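Local coordinates for protein condensin complex subunit 3 (PDB 5OQR) that serves as a HEAT-repeat regulatory subunit of condensin, the complex required to convert interphase chromatin into condensed mitotic chromosomes, at residues 527-532 with 567-572. Residues are numbered along the deposited sequence; the frame is centred on the assembly and turned at random.
Sequences LYLHCY and SSILFE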
ATOM      1  N   LEU A 527      35.157 -10.017  14.310  1.00 49.42           N
ATOM      2  CA  LEU A 527      35.445  -9.736  12.908  1.00 36.24           C
ATOM      3  C   LEU A 527      34.350  -8.881  12.287  1.00 40.04           C
ATOM      4  O   LEU A 527      34.628  -7.867  11.638  1.00 39.12           O
ATOM      5  CB  LEU A 527      35.605 -11.048  12.140  1.00 41.86           C
ATOM      6  CG  LEU A 527      35.843 -10.929  10.633  1.00 39.17           C
ATOM      7  CD1 LEU A 527      37.154 -10.215  10.351  1.00 50.03           C
ATOM      8  CD2 LEU A 527      35.832 -12.296  10.000  1.00 39.18           C
ATOM      9  N   TYR A 528      33.091  -9.276  12.479  1.00 36.36           N
ATOM     10  CA  TYR A 528      31.987  -8.543  11.875  1.00 29.70           C
ATOM     11  C   TYR A 528      31.769  -7.181  12.519  1.00 35.40           C
ATOM     12  O   TYR A 528      31.169  -6.305  11.889  1.00 38.27           O
ATOM     13  CB  TYR A 528      30.717  -9.385  11.945  1.00 26.48           C
ATOM     14  CG  TYR A 528      30.772 -10.558  11.001  1.00 33.33           C
ATOM     15  CD1 TYR A 528      31.053 -11.834  11.462  1.00 31.47           C
ATOM     16  CD2 TYR A 528      30.574 -10.380   9.640  1.00 36.57           C
ATOM     17  CE1 TYR A 528      31.116 -12.903  10.596  1.00 34.97           C
ATOM     18  CE2 TYR A 528      30.636 -11.440   8.766  1.00 36.69           C
ATOM     19  CZ  TYR A 528      30.908 -12.698   9.246  1.00 30.60           C
ATOM     20  OH  TYR A 528      30.965 -13.754   8.370  1.00 32.26           O
ATOM     21  N   LEU A 529      32.236  -6.979  13.752  1.00 37.11           N
ATOM     22  CA  LEU A 529      32.263  -5.633  14.310  1.00 29.41           C
ATOM     23  C   LEU A 529      33.353  -4.799  13.652  1.00 38.62           C
ATOM     24  O   LEU A 529      33.144  -3.620  13.348  1.00 43.53           O
ATOM     25  CB  LEU A 529      32.474  -5.692  15.821  1.00 26.63           C
ATOM     26  CG  LEU A 529      31.376  -6.400  16.612  1.00 30.56           C
ATOM     27  CD1 LEU A 529      31.827  -6.639  18.036  1.00 35.64           C
ATOM     28  CD2 LEU A 529      30.087  -5.592  16.589  1.00 32.31           C
ATOM     29  N   HIS A 530      34.522  -5.399  13.420  1.00 40.43           N
ATOM     30  CA  HIS A 530      35.575  -4.717  12.675  1.00 45.71           C
ATOM     31  C   HIS A 530      35.139  -4.418  11.248  1.00 45.03           C
ATOM     32  O   HIS A 530      35.589  -3.432  10.655  1.00 43.02           O
ATOM     33  CB  HIS A 530      36.845  -5.567  12.678  1.00 46.04           C
ATOM     34  CG  HIS A 530      38.006  -4.923  11.988  1.00 60.07           C
ATOM     35  ND1 HIS A 530      38.434  -5.306  10.736  1.00 60.29           N
ATOM     36  CD2 HIS A 530      38.827  -3.918  12.374  1.00 68.74           C
ATOM     37  CE1 HIS A 530      39.469  -4.567  10.381  1.00 66.56           C
ATOM     38  NE2 HIS A 530      39.729  -3.717  11.357  1.00 64.69           N
ATOM     39  N   CYS A 531      34.261  -5.248  10.682  1.00 42.73           N
ATOM     40  CA  CYS A 531      33.758  -4.981   9.339  1.00 41.40           C
ATOM     41  C   CYS A 531      32.899  -3.725   9.310  1.00 39.86           C
ATOM     42  O   CYS A 531      32.916  -2.978   8.326  1.00 49.79           O
ATOM     43  CB  CYS A 531      32.961  -6.182   8.826  1.00 43.46           C
ATOM     44  SG  CYS A 531      33.969  -7.584   8.297  1.00 52.85           S
ATOM     45  N   TYR A 532      32.142  -3.467  10.376  1.00 38.51           N
ATOM     46  CA  TYR A 532      31.213  -2.345  10.352  1.00 39.87           C
ATOM     47  C   TYR A 532      31.944  -1.012  10.473  1.00 45.88           C
ATOM     48  O   TYR A 532      31.666  -0.072   9.722  1.00 51.15           O
ATOM     49  CB  TYR A 532      30.182  -2.480  11.468  1.00 32.86           C
ATOM     50  CG  TYR A 532      29.088  -1.447  11.354  1.00 32.93           C
ATOM     51  CD1 TYR A 532      29.262  -0.168  11.862  1.00 40.39           C
ATOM     52  CD2 TYR A 532      27.895  -1.742  10.718  1.00 34.77           C
ATOM     53  CE1 TYR A 532      28.277   0.783  11.748  1.00 37.45           C
ATOM     54  CE2 TYR A 532      26.901  -0.797  10.599  1.00 40.80           C
ATOM     55  CZ  TYR A 532      27.099   0.464  11.116  1.00 40.88           C
ATOM     56  OH  TYR A 532      26.116   1.416  11.003  1.00 43.85           O
ATOM     57  N   SER A 567      24.613  -3.434  19.806  1.00 36.92           N
ATOM     58  CA  SER A 567      23.635  -2.356  19.888  1.00 37.38           C
ATOM     59  C   SER A 567      24.199  -1.065  19.313  1.00 37.07           C
ATOM     60  O   SER A 567      23.475  -0.291  18.676  1.00 39.26           O
ATOM     61  CB  SER A 567      23.205  -2.156  21.340  1.00 41.09           C
ATOM     62  OG  SER A 567      22.629  -3.338  21.867  1.00 36.46           O
ATOM     63  N   SER A 568      25.494  -0.822  19.515  1.00 37.48           N
ATOM     64  CA  SER A 568      26.117   0.390  18.997  1.00 34.67           C
ATOM     65  C   SER A 568      25.978   0.480  17.482  1.00 44.15           C
ATOM     66  O   SER A 568      25.520   1.497  16.950  1.00 44.89           O
ATOM     67  CB  SER A 568      27.587   0.432  19.405  1.00 38.78           C
ATOM     68  OG  SER A 568      28.256   1.515  18.783  1.00 52.80           O
ATOM     69  N   ILE A 569      26.375  -0.575  16.764  1.00 40.79           N
ATOM     70  CA  ILE A 569      26.312  -0.525  15.307  1.00 39.26           C
ATOM     71  C   ILE A 569      24.868  -0.445  14.838  1.00 34.12           C
ATOM     72  O   ILE A 569      24.580   0.159  13.799  1.00 33.09           O
ATOM     73  CB  ILE A 569      27.045  -1.727  14.679  1.00 38.73           C
ATOM     74  CG1 ILE A 569      26.320  -3.042  14.980  1.00 40.69           C
ATOM     75  CG2 ILE A 569      28.476  -1.799  15.188  1.00 33.91           C
ATOM     76  CD1 ILE A 569      26.793  -4.193  14.143  1.00 36.74           C
ATOM     77  N   LEU A 570      23.938  -1.041  15.587  1.00 31.48           N
ATOM     78  CA  LEU A 570      22.525  -0.915  15.250  1.00 33.33           C
ATOM     79  C   LEU A 570      22.049   0.524  15.411  1.00 39.80           C
ATOM     80  O   LEU A 570      21.247   1.010  14.604  1.00 38.58           O
ATOM     81  CB  LEU A 570      21.692  -1.857  16.117  1.00 37.29           C
ATOM     82  CG  LEU A 570      21.819  -3.352  15.813  1.00 34.15           C
ATOM     83  CD1 LEU A 570      21.159  -4.178  16.900  1.00 29.68           C
ATOM     84  CD2 LEU A 570      21.205  -3.681  14.462  1.00 36.13           C
ATOM     85  N   PHE A 571      22.524   1.221  16.447  1.00 41.05           N
ATOM     86  CA  PHE A 571      22.214   2.640  16.590  1.00 48.00           C
ATOM     87  C   PHE A 571      22.832   3.446  15.459  1.00 43.82           C
ATOM     88  O   PHE A 571      22.152   4.239  14.798  1.00 43.15           O
ATOM     89  CB  PHE A 571      22.717   3.169  17.937  1.00 53.12           C
ATOM     90  CG  PHE A 571      21.906   2.723  19.111  1.00 48.66           C
ATOM     91  CD1 PHE A 571      20.550   2.982  19.170  1.00 47.84           C
ATOM     92  CD2 PHE A 571      22.502   2.058  20.167  1.00 52.93           C
ATOM     93  CE1 PHE A 571      19.802   2.574  20.252  1.00 47.01           C
ATOM     94  CE2 PHE A 571      21.760   1.649  21.251  1.00 52.73           C
ATOM     95  CZ  PHE A 571      20.408   1.910  21.293  1.00 53.48           C
ATOM     96  N   GLU A 572      24.132   3.261  15.231  1.00 44.30           N
ATOM     97  CA  GLU A 572      24.826   4.022  14.199  1.00 41.20           C
ATOM     98  C   GLU A 572      24.167   3.826  12.841  1.00 40.48           C
ATOM     99  O   GLU A 572      23.947   4.791  12.099  1.00 43.95           O
ATOM    100  CB  GLU A 572      26.295   3.604  14.157  1.00 41.68           C
ATOM    101  CG  GLU A 572      27.197   4.560  13.411  1.00 47.74           C
ATOM    102  CD  GLU A 572      28.659   4.181  13.529  1.00 59.72           C
ATOM    103  OE1 GLU A 572      29.423   4.442  12.577  1.00 74.81           O
ATOM    104  OE2 GLU A 572      29.042   3.615  14.574  1.00 55.98           O
TER
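Tyr532 and Ile569 bring together two helix segments, 527-532 and 567-572, that run in nearly the same direction, 26° apart, with their axes 11.0 Å from each other at closest approach. Tyr532 spans much of this separation: with CG anti to the backbone N (chi1 -172°), its ring reaches toward the second helix. Ile569 lies over one face of that ring in a CH-pi contact, its CB 3.8 Å from the ring centroid and only 7° off the normal, while its CG2 sits over the same face, 3.8 Å from Tyr532 CD1. Glu572 meets the edge instead, its CD 3.9 Å from Tyr532 CE1 and its carboxylate turned almost perpendicular to the ring. The phenol end runs alongside the aliphatic part of the glutamate, Tyr532 OH being 3.8 Å from Glu572 CB. About one turn earlier on the first helix, Leu529 CD2 adds a looser apolar touch on Ile569 CD1 at 4.3 Å. An alanine in place of Tyr532 is likely to leave Ile569 without its aromatic cover and open a gap between the helices. Helix 518-534 belongs to HEAT 8, and its side-by-side packing with helix 563-574 is consistent with a helical-repeat solenoid: helix 537-554 touches both through Ile544, its Lys540 makes a cation-pi contact with Tyr532, and Phe604 of helix 601-613 stacks on Phe571.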